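Local coordinates for pyridine synthase TbtD (Thermobispora bispora, PDB 5WA4), which probably catalyses the [4+2] aza-cycloaddition that forms the pyridine ring of the thiopeptide antibiotic thiomuracin, and binds the leader part of its peptide substrate, at residues 19-24 with 80-85; 28-33 with 54-59; 176-181 with 232-237; 185-190 with 312-317; 196-201 with 210-215. All coordinates share one frame; numbering follows the deposited sequence.

Contact 1. Residues 19-24 with 80-85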
# COMPACT_ATOMS: atom_id res chain seq x y z
N ALA E 19 9.41 -41.59 11.93
CA ALA E 19 10.70 -41.22 12.48
C ALA E 19 11.78 -42.12 11.94
O ALA E 19 12.94 -42.05 12.37
CB ALA E 19 10.67 -41.27 14.00
N GLY E 20 11.41 -42.98 11.01
CA GLY E 20 12.38 -43.87 10.41
C GLY E 20 13.27 -43.16 9.41
O GLY E 20 12.99 -42.02 9.02
N PRO E 21 14.36 -43.81 9.00
CA PRO E 21 15.23 -43.28 7.93
C PRO E 21 14.52 -43.32 6.57
O PRO E 21 14.39 -44.39 5.96
CB PRO E 21 16.45 -44.20 7.97
CG PRO E 21 15.97 -45.46 8.60
CD PRO E 21 14.87 -45.08 9.55
N MET E 22 14.07 -42.15 6.10
CA MET E 22 13.32 -42.05 4.84
C MET E 22 14.17 -42.42 3.63
O MET E 22 13.70 -43.17 2.77
CB MET E 22 12.76 -40.63 4.69
CG MET E 22 11.78 -40.43 3.53
SD MET E 22 10.26 -41.40 3.65
CE MET E 22 9.37 -40.61 4.99
N ASP E 23 15.42 -41.93 3.56
CA ASP E 23 16.32 -42.28 2.44
C ASP E 23 16.46 -43.81 2.28
O ASP E 23 16.83 -44.30 1.21
CB ASP E 23 17.73 -41.66 2.61
CG ASP E 23 17.81 -40.19 2.16
OD1 ASP E 23 16.76 -39.53 2.03
OD2 ASP E 23 18.92 -39.66 1.96
N ASP E 24 16.16 -44.56 3.34
CA ASP E 24 16.33 -46.01 3.33
C ASP E 24 15.09 -46.69 2.81
O ASP E 24 15.18 -47.67 2.07
CB ASP E 24 16.67 -46.55 4.73
CG ASP E 24 18.17 -46.52 5.05
OD1 ASP E 24 19.00 -46.75 4.13
OD2 ASP E 24 18.49 -46.26 6.22
N GLY E 80 5.86 -53.53 2.10
CA GLY E 80 5.43 -54.12 3.37
C GLY E 80 6.54 -54.94 4.01
O GLY E 80 6.63 -55.04 5.24
N GLY E 81 7.40 -55.51 3.16
CA GLY E 81 8.56 -56.26 3.60
C GLY E 81 9.60 -55.40 4.28
O GLY E 81 10.25 -55.83 5.24
N TYR E 82 9.78 -54.18 3.78
CA TYR E 82 10.68 -53.23 4.43
C TYR E 82 10.12 -52.83 5.78
O TYR E 82 10.85 -52.76 6.78
CB TYR E 82 10.91 -52.00 3.57
CG TYR E 82 11.78 -50.95 4.22
CD1 TYR E 82 11.25 -50.00 5.10
CD2 TYR E 82 13.14 -50.90 3.96
CE1 TYR E 82 12.04 -49.05 5.70
CE2 TYR E 82 13.95 -49.94 4.56
CZ TYR E 82 13.40 -49.03 5.43
OH TYR E 82 14.20 -48.08 6.02
N LEU E 83 8.82 -52.57 5.81
CA LEU E 83 8.14 -52.05 6.99
C LEU E 83 8.27 -52.98 8.19
O LEU E 83 8.41 -52.52 9.32
CB LEU E 83 6.67 -51.78 6.66
CG LEU E 83 6.35 -50.34 6.22
CD1 LEU E 83 7.33 -49.84 5.19
CD2 LEU E 83 4.96 -50.29 5.62
N ARG E 84 8.25 -54.28 7.93
CA ARG E 84 8.41 -55.27 8.99
C ARG E 84 9.88 -55.32 9.43
O ARG E 84 10.18 -55.42 10.61
CB ARG E 84 7.94 -56.64 8.51
CG ARG E 84 6.87 -57.28 9.39
CD ARG E 84 5.50 -57.31 8.68
NE ARG E 84 5.63 -57.82 7.32
CZ ARG E 84 4.67 -57.78 6.39
NH1 ARG E 84 3.47 -57.26 6.68
NH2 ARG E 84 4.90 -58.28 5.19
N ALA E 85 10.78 -55.24 8.45
CA ALA E 85 12.21 -55.41 8.68
C ALA E 85 12.90 -54.23 9.38
O ALA E 85 13.84 -54.43 10.14
CB ALA E 85 12.90 -55.70 7.35

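Contact 2. Residues 28-33 with 54-59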
# COMPACT_ATOMS: atom_id res chain seq x y z
N ASP E 28 15.41 -49.26 -0.25
CA ASP E 28 15.35 -50.67 0.16
C ASP E 28 13.94 -51.24 0.12
O ASP E 28 13.75 -52.46 0.14
CB ASP E 28 15.90 -50.85 1.59
CG ASP E 28 17.38 -50.50 1.70
OD1 ASP E 28 18.05 -50.35 0.65
OD2 ASP E 28 17.87 -50.40 2.85
N GLY E 29 12.95 -50.36 0.08
CA GLY E 29 11.57 -50.79 -0.01
C GLY E 29 10.90 -50.33 -1.29
O GLY E 29 10.28 -51.14 -1.99
N VAL E 30 11.03 -49.05 -1.63
CA VAL E 30 10.22 -48.52 -2.72
C VAL E 30 10.84 -48.83 -4.08
O VAL E 30 10.15 -49.34 -4.96
CB VAL E 30 9.99 -47.01 -2.57
CG1 VAL E 30 9.37 -46.44 -3.83
CG2 VAL E 30 9.09 -46.73 -1.36
N ARG E 31 12.13 -48.55 -4.25
CA ARG E 31 12.79 -48.81 -5.54
C ARG E 31 12.65 -50.27 -6.02
O ARG E 31 12.24 -50.49 -7.16
CB ARG E 31 14.27 -48.40 -5.50
CG ARG E 31 15.10 -49.04 -6.61
CD ARG E 31 16.51 -48.44 -6.75
NE ARG E 31 17.36 -48.77 -5.62
CZ ARG E 31 18.68 -48.59 -5.62
NH1 ARG E 31 19.27 -48.11 -6.72
NH2 ARG E 31 19.41 -48.91 -4.54
N PRO E 32 12.98 -51.26 -5.16
CA PRO E 32 12.72 -52.65 -5.58
C PRO E 32 11.28 -52.92 -6.06
O PRO E 32 11.11 -53.59 -7.07
CB PRO E 32 13.01 -53.45 -4.31
CG PRO E 32 14.05 -52.65 -3.62
CD PRO E 32 13.69 -51.22 -3.87
N ALA E 33 10.27 -52.42 -5.34
CA ALA E 33 8.89 -52.62 -5.75
C ALA E 33 8.66 -52.08 -7.16
O ALA E 33 7.93 -52.67 -7.95
CB ALA E 33 7.94 -51.96 -4.76
N PRO E 54 5.13 -37.61 8.62
CA PRO E 54 6.14 -37.74 7.56
C PRO E 54 5.84 -38.99 6.78
O PRO E 54 5.77 -40.05 7.39
CB PRO E 54 7.45 -37.88 8.34
CG PRO E 54 7.17 -37.35 9.67
CD PRO E 54 5.74 -37.66 9.95
N HIS E 55 5.63 -38.88 5.47
CA HIS E 55 5.28 -40.06 4.70
C HIS E 55 5.71 -39.95 3.28
O HIS E 55 6.34 -38.98 2.89
CB HIS E 55 3.79 -40.34 4.75
CG HIS E 55 2.96 -39.28 4.10
ND1 HIS E 55 2.33 -38.29 4.82
CD2 HIS E 55 2.61 -39.09 2.80
CE1 HIS E 55 1.65 -37.51 3.99
NE2 HIS E 55 1.80 -37.98 2.77
N LEU E 56 5.40 -41.00 2.52
CA LEU E 56 5.70 -41.04 1.11
C LEU E 56 4.41 -41.16 0.35
O LEU E 56 3.49 -41.86 0.79
CB LEU E 56 6.63 -42.19 0.75
CG LEU E 56 8.11 -41.95 1.02
CD1 LEU E 56 9.01 -42.87 0.19
CD2 LEU E 56 8.43 -40.47 0.78
N ARG E 57 4.35 -40.47 -0.78
CA ARG E 57 3.22 -40.58 -1.69
C ARG E 57 3.72 -41.30 -2.92
O ARG E 57 4.65 -40.82 -3.59
CB ARG E 57 2.65 -39.20 -2.02
CG ARG E 57 1.33 -38.92 -1.34
CD ARG E 57 1.41 -37.87 -0.25
NE ARG E 57 1.17 -36.51 -0.73
CZ ARG E 57 0.25 -35.67 -0.24
NH1 ARG E 57 -0.58 -36.02 0.73
NH2 ARG E 57 0.15 -34.46 -0.76
N ILE E 58 3.16 -42.48 -3.20
CA ILE E 58 3.53 -43.20 -4.43
C ILE E 58 2.48 -43.04 -5.55
O ILE E 58 1.28 -43.25 -5.35
CB ILE E 58 3.78 -44.71 -4.16
CG1 ILE E 58 5.01 -44.90 -3.28
CG2 ILE E 58 4.00 -45.46 -5.47
CD1 ILE E 58 5.03 -46.21 -2.57
N TYR E 59 2.96 -42.66 -6.73
CA TYR E 59 2.10 -42.54 -7.89
C TYR E 59 2.53 -43.54 -8.95
O TYR E 59 3.69 -43.54 -9.35
CB TYR E 59 2.15 -41.12 -8.45
CG TYR E 59 1.77 -40.04 -7.46
CD1 TYR E 59 0.44 -39.72 -7.23
CD2 TYR E 59 2.74 -39.36 -6.73
CE1 TYR E 59 0.09 -38.73 -6.32
CE2 TYR E 59 2.41 -38.38 -5.82
CZ TYR E 59 1.09 -38.07 -5.62
OH TYR E 59 0.77 -37.08 -4.71

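Contact 3. Residues 176-181 with 232-237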
# COMPACT_ATOMS: atom_id res chain seq x y z
N ALA E 176 21.50 -23.72 -14.14
CA ALA E 176 21.57 -22.29 -14.47
C ALA E 176 22.57 -22.04 -15.57
O ALA E 176 22.45 -21.05 -16.29
CB ALA E 176 21.93 -21.46 -13.27
N HIS E 177 23.57 -22.91 -15.71
CA HIS E 177 24.59 -22.67 -16.74
C HIS E 177 24.11 -23.18 -18.10
O HIS E 177 24.20 -22.49 -19.11
CB HIS E 177 25.93 -23.31 -16.38
CG HIS E 177 27.05 -22.86 -17.26
ND1 HIS E 177 27.29 -21.54 -17.54
CD2 HIS E 177 27.97 -23.57 -17.97
CE1 HIS E 177 28.32 -21.44 -18.36
NE2 HIS E 177 28.75 -22.66 -18.63
N ALA E 178 23.59 -24.40 -18.09
CA ALA E 178 23.23 -25.09 -19.31
C ALA E 178 21.88 -24.62 -19.86
O ALA E 178 21.76 -24.33 -21.05
CB ALA E 178 23.21 -26.59 -19.07
N LEU E 179 20.87 -24.57 -19.01
CA LEU E 179 19.52 -24.33 -19.49
C LEU E 179 19.06 -22.88 -19.43
O LEU E 179 17.87 -22.62 -19.60
CB LEU E 179 18.53 -25.19 -18.71
CG LEU E 179 18.63 -26.70 -18.93
CD1 LEU E 179 19.22 -27.36 -17.69
CD2 LEU E 179 17.27 -27.30 -19.26
N SER E 180 19.96 -21.93 -19.18
CA SER E 180 19.58 -20.52 -19.35
C SER E 180 20.17 -19.99 -20.66
O SER E 180 20.98 -20.67 -21.30
CB SER E 180 20.02 -19.67 -18.16
OG SER E 180 21.41 -19.41 -18.19
N THR E 181 19.80 -18.77 -21.05
CA THR E 181 20.29 -18.27 -22.33
C THR E 181 21.78 -17.92 -22.23
O THR E 181 22.60 -18.45 -22.99
CB THR E 181 19.47 -17.04 -22.85
OG1 THR E 181 18.06 -17.34 -22.84
CG2 THR E 181 19.87 -16.71 -24.27
N SER E 232 31.75 -26.76 -16.54
CA SER E 232 32.43 -27.53 -17.58
C SER E 232 31.67 -28.80 -17.96
O SER E 232 31.38 -29.03 -19.13
CB SER E 232 33.85 -27.91 -17.14
OG SER E 232 34.71 -26.78 -17.05
N SER E 233 31.33 -29.63 -16.98
CA SER E 233 30.52 -30.82 -17.23
C SER E 233 29.11 -30.49 -17.69
O SER E 233 28.31 -31.38 -17.97
CB SER E 233 30.42 -31.70 -15.98
OG SER E 233 31.60 -32.45 -15.80
N ALA E 234 28.79 -29.20 -17.76
CA ALA E 234 27.46 -28.81 -18.14
C ALA E 234 27.39 -28.38 -19.60
O ALA E 234 26.31 -28.41 -20.19
CB ALA E 234 26.98 -27.72 -17.24
N GLU E 235 28.54 -28.01 -20.17
CA GLU E 235 28.57 -27.50 -21.54
C GLU E 235 29.29 -28.38 -22.57
O GLU E 235 28.74 -28.64 -23.63
CB GLU E 235 29.18 -26.10 -21.55
CG GLU E 235 30.58 -25.98 -21.00
CD GLU E 235 31.08 -24.53 -20.95
OE1 GLU E 235 30.25 -23.61 -20.79
OE2 GLU E 235 32.31 -24.31 -21.11
N SER E 236 30.48 -28.87 -22.22
CA SER E 236 31.41 -29.62 -23.09
C SER E 236 31.03 -29.88 -24.57
O SER E 236 31.66 -29.33 -25.48
CB SER E 236 31.71 -30.97 -22.42
OG SER E 236 30.87 -32.00 -22.92
N ALA E 237 30.02 -30.71 -24.78
CA ALA E 237 29.64 -31.15 -26.12
C ALA E 237 30.37 -32.45 -26.46
O ALA E 237 31.16 -32.51 -27.41

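Contact 4. Residues 185-190 with 312-317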
# COMPACT_ATOMS: atom_id res chain seq x y z
N PRO E 185 27.04 -16.43 -16.12
CA PRO E 185 27.26 -14.97 -16.07
C PRO E 185 25.98 -14.15 -15.98
O PRO E 185 25.97 -13.10 -15.33
CB PRO E 185 27.98 -14.69 -17.38
CG PRO E 185 28.77 -15.91 -17.63
CD PRO E 185 27.92 -17.06 -17.13
N VAL E 186 24.92 -14.62 -16.63
CA VAL E 186 23.62 -13.99 -16.62
C VAL E 186 22.72 -14.61 -15.57
O VAL E 186 22.00 -13.90 -14.86
CB VAL E 186 22.94 -14.10 -18.01
CG1 VAL E 186 21.43 -14.00 -17.90
CG2 VAL E 186 23.49 -13.05 -18.96
N ALA E 187 22.78 -15.94 -15.46
CA ALA E 187 21.80 -16.69 -14.66
C ALA E 187 22.10 -16.74 -13.17
O ALA E 187 21.22 -17.08 -12.38
CB ALA E 187 21.67 -18.12 -15.18
N ARG E 188 23.33 -16.40 -12.78
CA ARG E 188 23.68 -16.40 -11.37
C ARG E 188 22.74 -15.49 -10.62
O ARG E 188 22.42 -15.75 -9.46
CB ARG E 188 25.13 -15.96 -11.16
CG ARG E 188 25.40 -14.54 -11.61
CD ARG E 188 26.88 -14.35 -11.88
NE ARG E 188 27.11 -13.00 -12.38
CZ ARG E 188 27.46 -11.97 -11.61
NH1 ARG E 188 27.64 -12.13 -10.31
NH2 ARG E 188 27.63 -10.78 -12.16
N THR E 189 22.26 -14.45 -11.30
CA THR E 189 21.26 -13.53 -10.76
C THR E 189 20.04 -14.27 -10.23
O THR E 189 19.52 -13.91 -9.17
CB THR E 189 20.84 -12.52 -11.83
OG1 THR E 189 22.00 -11.76 -12.24
CG2 THR E 189 19.75 -11.58 -11.33
N SER E 190 19.59 -15.31 -10.92
CA SER E 190 18.40 -16.03 -10.47
C SER E 190 18.74 -16.92 -9.28
O SER E 190 17.85 -17.30 -8.50
CB SER E 190 17.78 -16.85 -11.60
OG SER E 190 18.53 -18.03 -11.84
N GLY E 312 10.36 -18.10 -19.37
CA GLY E 312 9.37 -18.82 -18.60
C GLY E 312 9.82 -20.26 -18.45
O GLY E 312 9.54 -20.91 -17.47
N ALA E 313 10.52 -20.76 -19.46
CA ALA E 313 10.85 -22.17 -19.52
C ALA E 313 12.02 -22.45 -18.58
O ALA E 313 12.04 -23.45 -17.85
CB ALA E 313 11.19 -22.58 -20.96
N TYR E 314 12.99 -21.54 -18.59
CA TYR E 314 14.08 -21.56 -17.64
C TYR E 314 13.54 -21.60 -16.20
O TYR E 314 13.88 -22.50 -15.45
CB TYR E 314 15.00 -20.36 -17.83
CG TYR E 314 16.08 -20.32 -16.77
CD1 TYR E 314 17.15 -21.20 -16.81
CD2 TYR E 314 16.02 -19.42 -15.72
CE1 TYR E 314 18.14 -21.18 -15.84
CE2 TYR E 314 16.99 -19.39 -14.74
CZ TYR E 314 18.05 -20.27 -14.80
OH TYR E 314 19.02 -20.26 -13.83
N ARG E 315 12.68 -20.64 -15.82
CA ARG E 315 12.15 -20.65 -14.46
C ARG E 315 11.41 -21.94 -14.13
O ARG E 315 11.45 -22.40 -12.99
CB ARG E 315 11.24 -19.42 -14.16
CG ARG E 315 11.80 -17.99 -14.47
CD ARG E 315 11.46 -17.01 -13.27
NE ARG E 315 12.52 -17.07 -12.24
CZ ARG E 315 13.37 -16.09 -11.91
NH1 ARG E 315 13.22 -14.86 -12.39
NH2 ARG E 315 14.30 -16.33 -11.00
N LEU E 316 10.75 -22.57 -15.09
CA LEU E 316 10.05 -23.81 -14.75
C LEU E 316 11.05 -24.92 -14.44
O LEU E 316 10.81 -25.81 -13.62
CB LEU E 316 9.11 -24.24 -15.88
CG LEU E 316 8.28 -25.48 -15.53
CD1 LEU E 316 6.79 -25.27 -15.75
CD2 LEU E 316 8.77 -26.66 -16.33
N VAL E 317 12.20 -24.84 -15.12
CA VAL E 317 13.12 -25.95 -15.11
C VAL E 317 14.07 -25.80 -13.89
O VAL E 317 14.34 -26.78 -13.17
CB VAL E 317 13.84 -26.03 -16.50
CG1 VAL E 317 15.10 -25.20 -16.59
CG2 VAL E 317 14.05 -27.44 -16.89

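Contact 5. Residues 196-201 with 210-215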
# COMPACT_ATOMS: atom_id res chain seq x y z
N GLU E 196 18.07 -14.47 -1.59
CA GLU E 196 17.67 -13.18 -1.05
C GLU E 196 16.18 -13.11 -0.67
O GLU E 196 15.80 -12.40 0.26
CB GLU E 196 18.02 -12.08 -2.05
CG GLU E 196 19.50 -11.87 -2.18
CD GLU E 196 20.11 -11.35 -0.89
OE1 GLU E 196 19.37 -10.67 -0.13
OE2 GLU E 196 21.32 -11.62 -0.63
N ALA E 197 15.34 -13.86 -1.39
CA ALA E 197 13.92 -13.90 -1.11
C ALA E 197 13.67 -14.49 0.28
O ALA E 197 12.88 -13.96 1.06
CB ALA E 197 13.21 -14.71 -2.17
N TYR E 198 14.38 -15.57 0.57
CA TYR E 198 14.44 -16.18 1.89
C TYR E 198 15.00 -15.25 2.95
O TYR E 198 14.44 -15.15 4.02
CB TYR E 198 15.29 -17.45 1.86
CG TYR E 198 15.48 -18.18 3.18
CD1 TYR E 198 14.41 -18.82 3.80
CD2 TYR E 198 16.72 -18.28 3.77
CE1 TYR E 198 14.56 -19.51 4.97
CE2 TYR E 198 16.91 -18.98 4.97
CZ TYR E 198 15.82 -19.60 5.57
OH TYR E 198 15.98 -20.30 6.75
N LEU E 199 16.12 -14.59 2.66
CA LEU E 199 16.75 -13.80 3.71
C LEU E 199 15.84 -12.64 4.12
O LEU E 199 15.65 -12.38 5.30
CB LEU E 199 18.13 -13.32 3.26
CG LEU E 199 19.20 -14.42 3.14
CD1 LEU E 199 20.39 -13.90 2.39
CD2 LEU E 199 19.64 -14.87 4.47
N ALA E 200 15.22 -11.98 3.15
CA ALA E 200 14.26 -10.92 3.44
C ALA E 200 13.07 -11.37 4.30
O ALA E 200 12.46 -10.56 5.00
CB ALA E 200 13.76 -10.34 2.14
N ARG E 201 12.73 -12.65 4.25
CA ARG E 201 11.66 -13.20 5.08
C ARG E 201 12.07 -13.35 6.57
O ARG E 201 11.20 -13.37 7.46
CB ARG E 201 11.21 -14.57 4.53
CG ARG E 201 10.43 -14.53 3.20
CD ARG E 201 10.10 -15.93 2.64
NE ARG E 201 9.22 -16.72 3.52
CZ ARG E 201 7.89 -16.68 3.52
NH1 ARG E 201 7.22 -15.91 2.67
NH2 ARG E 201 7.21 -17.44 4.38
N GLU E 210 25.85 -12.44 6.31
CA GLU E 210 27.29 -12.35 6.43
C GLU E 210 27.84 -13.60 7.04
O GLU E 210 29.01 -13.90 6.86
CB GLU E 210 27.70 -11.15 7.25
CG GLU E 210 27.61 -9.93 6.39
CD GLU E 210 26.88 -8.86 7.12
OE1 GLU E 210 27.14 -8.71 8.34
OE2 GLU E 210 25.94 -8.30 6.50
N LEU E 211 27.00 -14.35 7.75
CA LEU E 211 27.42 -15.67 8.19
C LEU E 211 27.73 -16.51 6.95
O LEU E 211 28.71 -17.27 6.92
CB LEU E 211 26.35 -16.32 9.05
CG LEU E 211 26.39 -16.04 10.55
CD1 LEU E 211 25.11 -16.56 11.20
CD2 LEU E 211 27.66 -16.64 11.21
N TRP E 212 26.90 -16.35 5.91
CA TRP E 212 27.08 -17.03 4.63
C TRP E 212 28.20 -16.40 3.81
O TRP E 212 29.10 -17.11 3.37
CB TRP E 212 25.76 -17.04 3.84
CG TRP E 212 24.72 -17.98 4.44
CD1 TRP E 212 24.91 -18.85 5.46
CD2 TRP E 212 23.34 -18.12 4.05
NE1 TRP E 212 23.75 -19.53 5.74
CE2 TRP E 212 22.77 -19.09 4.90
CE3 TRP E 212 22.53 -17.52 3.07
CZ2 TRP E 212 21.44 -19.49 4.79
CZ3 TRP E 212 21.20 -17.91 2.98
CH2 TRP E 212 20.67 -18.89 3.83
N ARG E 213 28.18 -15.08 3.61
CA ARG E 213 29.27 -14.39 2.89
C ARG E 213 30.63 -14.65 3.56
O ARG E 213 31.65 -14.64 2.87
CB ARG E 213 29.01 -12.87 2.79
CG ARG E 213 27.56 -12.50 2.45
CD ARG E 213 27.39 -11.47 1.33
NE ARG E 213 27.00 -10.11 1.74
CZ ARG E 213 26.20 -9.33 1.01
NH1 ARG E 213 25.67 -9.78 -0.13
NH2 ARG E 213 25.88 -8.10 1.42
N ASP E 214 30.65 -14.90 4.87
CA ASP E 214 31.87 -15.25 5.59
C ASP E 214 32.26 -16.70 5.35
O ASP E 214 33.40 -17.00 5.00
CB ASP E 214 31.72 -15.02 7.11
CG ASP E 214 31.78 -13.55 7.49
OD1 ASP E 214 31.71 -12.68 6.59
OD2 ASP E 214 31.87 -13.24 8.70
N HIS E 215 31.32 -17.62 5.55
CA HIS E 215 31.55 -19.03 5.29
C HIS E 215 32.00 -19.26 3.86
O HIS E 215 32.74 -20.20 3.58
CB HIS E 215 30.28 -19.84 5.54
CG HIS E 215 30.39 -21.26 5.09
ND1 HIS E 215 31.15 -22.20 5.76
CD2 HIS E 215 29.88 -21.90 4.01
CE1 HIS E 215 31.08 -23.36 5.13
NE2 HIS E 215 30.32 -23.20 4.06

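Contact 1. Residues 19-24 with 80-85
The phenol of Y82 reaches from helix 64-85 to the first turn of helix 22-35, where D24 and P21 receive its hydroxyl end. The close part of the contact is made by D24. Its CB lies 3.2 Å from Y82 OH, and its carbonyl O stands 3.6 Å from Y82 CE2, so the phenol packs on the main chain of the turn as well as on a side chain. Y82 spans the gap because its CG is anti to the backbone N (chi1 177°), which sends the ring out from its helix; the CA atoms of D24 and Y82 are 9.2 Å apart. The hydroxyl bonds to Y17 OH rather than to either D24 or P21, and the rings of Y17 and Y82 also meet. The two helices follow neighbouring strands, 9-16 and 55-62, of a four-stranded antiparallel sheet whose order and connections match the beta-alpha-beta-beta-alpha-beta pattern of a ferredoxin-like fold, with helix 98-107 as an addition. Towards the exposed P21 the packing thins: P21 CG is 4.1 Å from Y82 OH, and the proline runs at a slant past the phenol. P21 O is 3.7 Å from that hydroxyl and is used within its own segment, taking D24 N at 3.2 Å with P21 as the N-cap residue. The carboxylate of D24 turns away from Y82 to salt bridges with R86 and R159, leaving CB as the part of the side chain next to the phenol, while D23 on the same turn pairs with R48.

Contact 2. Residues 28-33 with 54-59
V30 points from helix 22-35 toward strand 55-62, and its CG2 methyl meets both L56 and I58. These two residues sit two apart on the strand, so both turn their CB atoms to the helix, and V30 lies across the interval between them. V30 CG2 is 4.2 Å from L56 CD1 and 4.3 Å from I58 CD1. Which branch does the touching follows from the valine torsion: with chi1 at 170°, CG1 is turned to the far side from the backbone N, and CG2 is left beside that N, opposite the carbonyl carbon. The isobutyl group of L56 passes the valine at a slant rather than running alongside it, offering one methyl, and I58 likewise gives only its terminal CD1. The backbones stay well separated, V30 CA being 8.7 Å from I58 CA, so the meeting is one of side-chain ends. Around this point the helix lies over the antiparallel sheet of the ferredoxin-like part: V30 also touches F46 of strand 44-49, L56 packs on M22, L25 and I26, and I58 packs on F34, F13 and V15. Y59 belongs to the other side of the strand, where its ring stacks on that of Y45. All three touching residues are buried, and no hydrogen bond or charge pair links the segments; the contact therefore rests on van der Waals fit and the exclusion of water, without the directional demand of a polar bond.

Contact 3. Residues 176-181 with 232-237
In H177 a chi1 of -169° swings the imidazole away from its own backbone N, and E235 holds its CG between the backbone N and the carbonyl carbon (chi1 58°) with an extended chain beyond; together these torsions bring imidazole and carboxylate to one another. H177 NE2 donates to E235 OE1 at 2.8 Å, with an N-H...O angle of 152°. The bond is not coplanar: the ring approaches OE1 from above the carboxylate plane, and the oxygen in turn is somewhat tilted from the imidazole plane. The other ring nitrogen, ND1, bonds to L184 N, so the imidazole is held at both nitrogens and its rotation is fixed. The contact joins the late parts of helices 164-178 and 220-235 in the helical part of the protein, next to helix 244-265, whose V250 touches A178. Beside the polar pair the two backbones come close, the CA atoms of A178 and A234 being 5.8 Å apart, which their small side chains permit. A178 CB meets A234 CB at 4.3 Å and A234 O at 3.8 Å, and A234 CB also lies at the edge of the H177 ring, 4.3 Å from CD2. After helix 164-178, S180 OG bonds back to A176 O at 2.7 Å; in the other segment S232 O accepts E235 N. E235 is exposed, and S236 beyond it is poorly ordered.

Contact 4. Residues 185-190 with 312-317
A187 and S190 face Y314 and R315 across two helical segments whose axes come no nearer than 12.4 Å and cross at -58°. That gap is wide, and the long side chains of Y314 and R315 reach across it. Y314 extends its ring to the opposite helix, where Y314 OH donates to S190 OG at 3.0 Å; the serine oxygen lies at the ring edge, in its plane. S190 OG sits between its backbone N and carbonyl carbon (chi1 77°), a rotamer that turns it back on its own helix, and it donates to A187 O at 2.9 Å in the carbonyl plane. A187 O also accepts S190 N at 2.8 Å, so this one carbonyl carries two bonds where the helix is kinked. A187 CB packs on the phenol, 3.7 Å from Y314 OH. R315, bent along its chain, brings NH2 to within 3.6 Å of S190 CB, without a bond. A176 and S180 press on both A187 and Y314, whereas R188, whose CB points away from Y314, makes a salt bridge to D214 of a second subunit. The arrangement is packing of crossed helices in the helical part of the fold, tied by two consecutive hydrogen bonds, from Y314 OH to S190 OG and from S190 OG to A187 O, the second ending on the main chain three residues before the serine.

Contact 5. Residues 196-201 with 210-215
Within 210-215 it is W212 that meets Y198 and L199; L208 and R209, earlier on helix 205-218, also touch L199. L211, just before the tryptophan, packs on an apolar side chain of the bound leader peptide. W212 then points its indole at helix 184-201, CG lying opposite the carbonyl carbon (chi1 -72°), and the six-membered ring does all the touching. Its CZ3 lies 3.7 Å from L199 CD2, the leucine and the indole lying side by side and running in opposing senses. Its CH2 is 3.9 Å from Y198 CE2 and near the plane of the phenol, at the ring edge; the tyrosine side chain runs roughly perpendicular to that of the tryptophan. The backbones remain far apart, 10.9 Å between the CA atoms of L199 and W212. Helix 332-352 completes the surroundings: L337 and H340 meet the indole, F336 stacks on Y198, and Y198 OH bonds to H333. R213 follows, its NH1 4.7 Å from E196 OE2, a separation at which opposite charges may attract but do not bond. D214 makes a salt bridge to R188 of a second subunit, and H215 NE2 makes a weak hydrogen bond with the peptide backbone. W212 also packs on an apolar side chain of the peptide. The atoms that touch between the segments are all carbon, so the contact is apolar, and the same tryptophan helps receive the leader.

Overall arrangement
Contacts 1 and 2 share helix 22-35, touch each other, and lie in the ferredoxin-like part; their centres are about 31 Å or more from those of contacts 3 to 5, which belong to the helical part. Contact 2 is the buried, apolar face of that helix against the sheet, while contact 1 is partly buried, its aspartates paired with arginines outside the two segments. Contacts 3 and 4 also touch, and both make hydrogen bonds at partly buried places: histidine to carboxylate late in two helices, tyrosine to serine between crossing helices. Contact 5 shares helix 184-201 with contact 4 and is apolar like contact 2, though it sits about 22 Å from the chain centre, beside the bound peptide and other subunits.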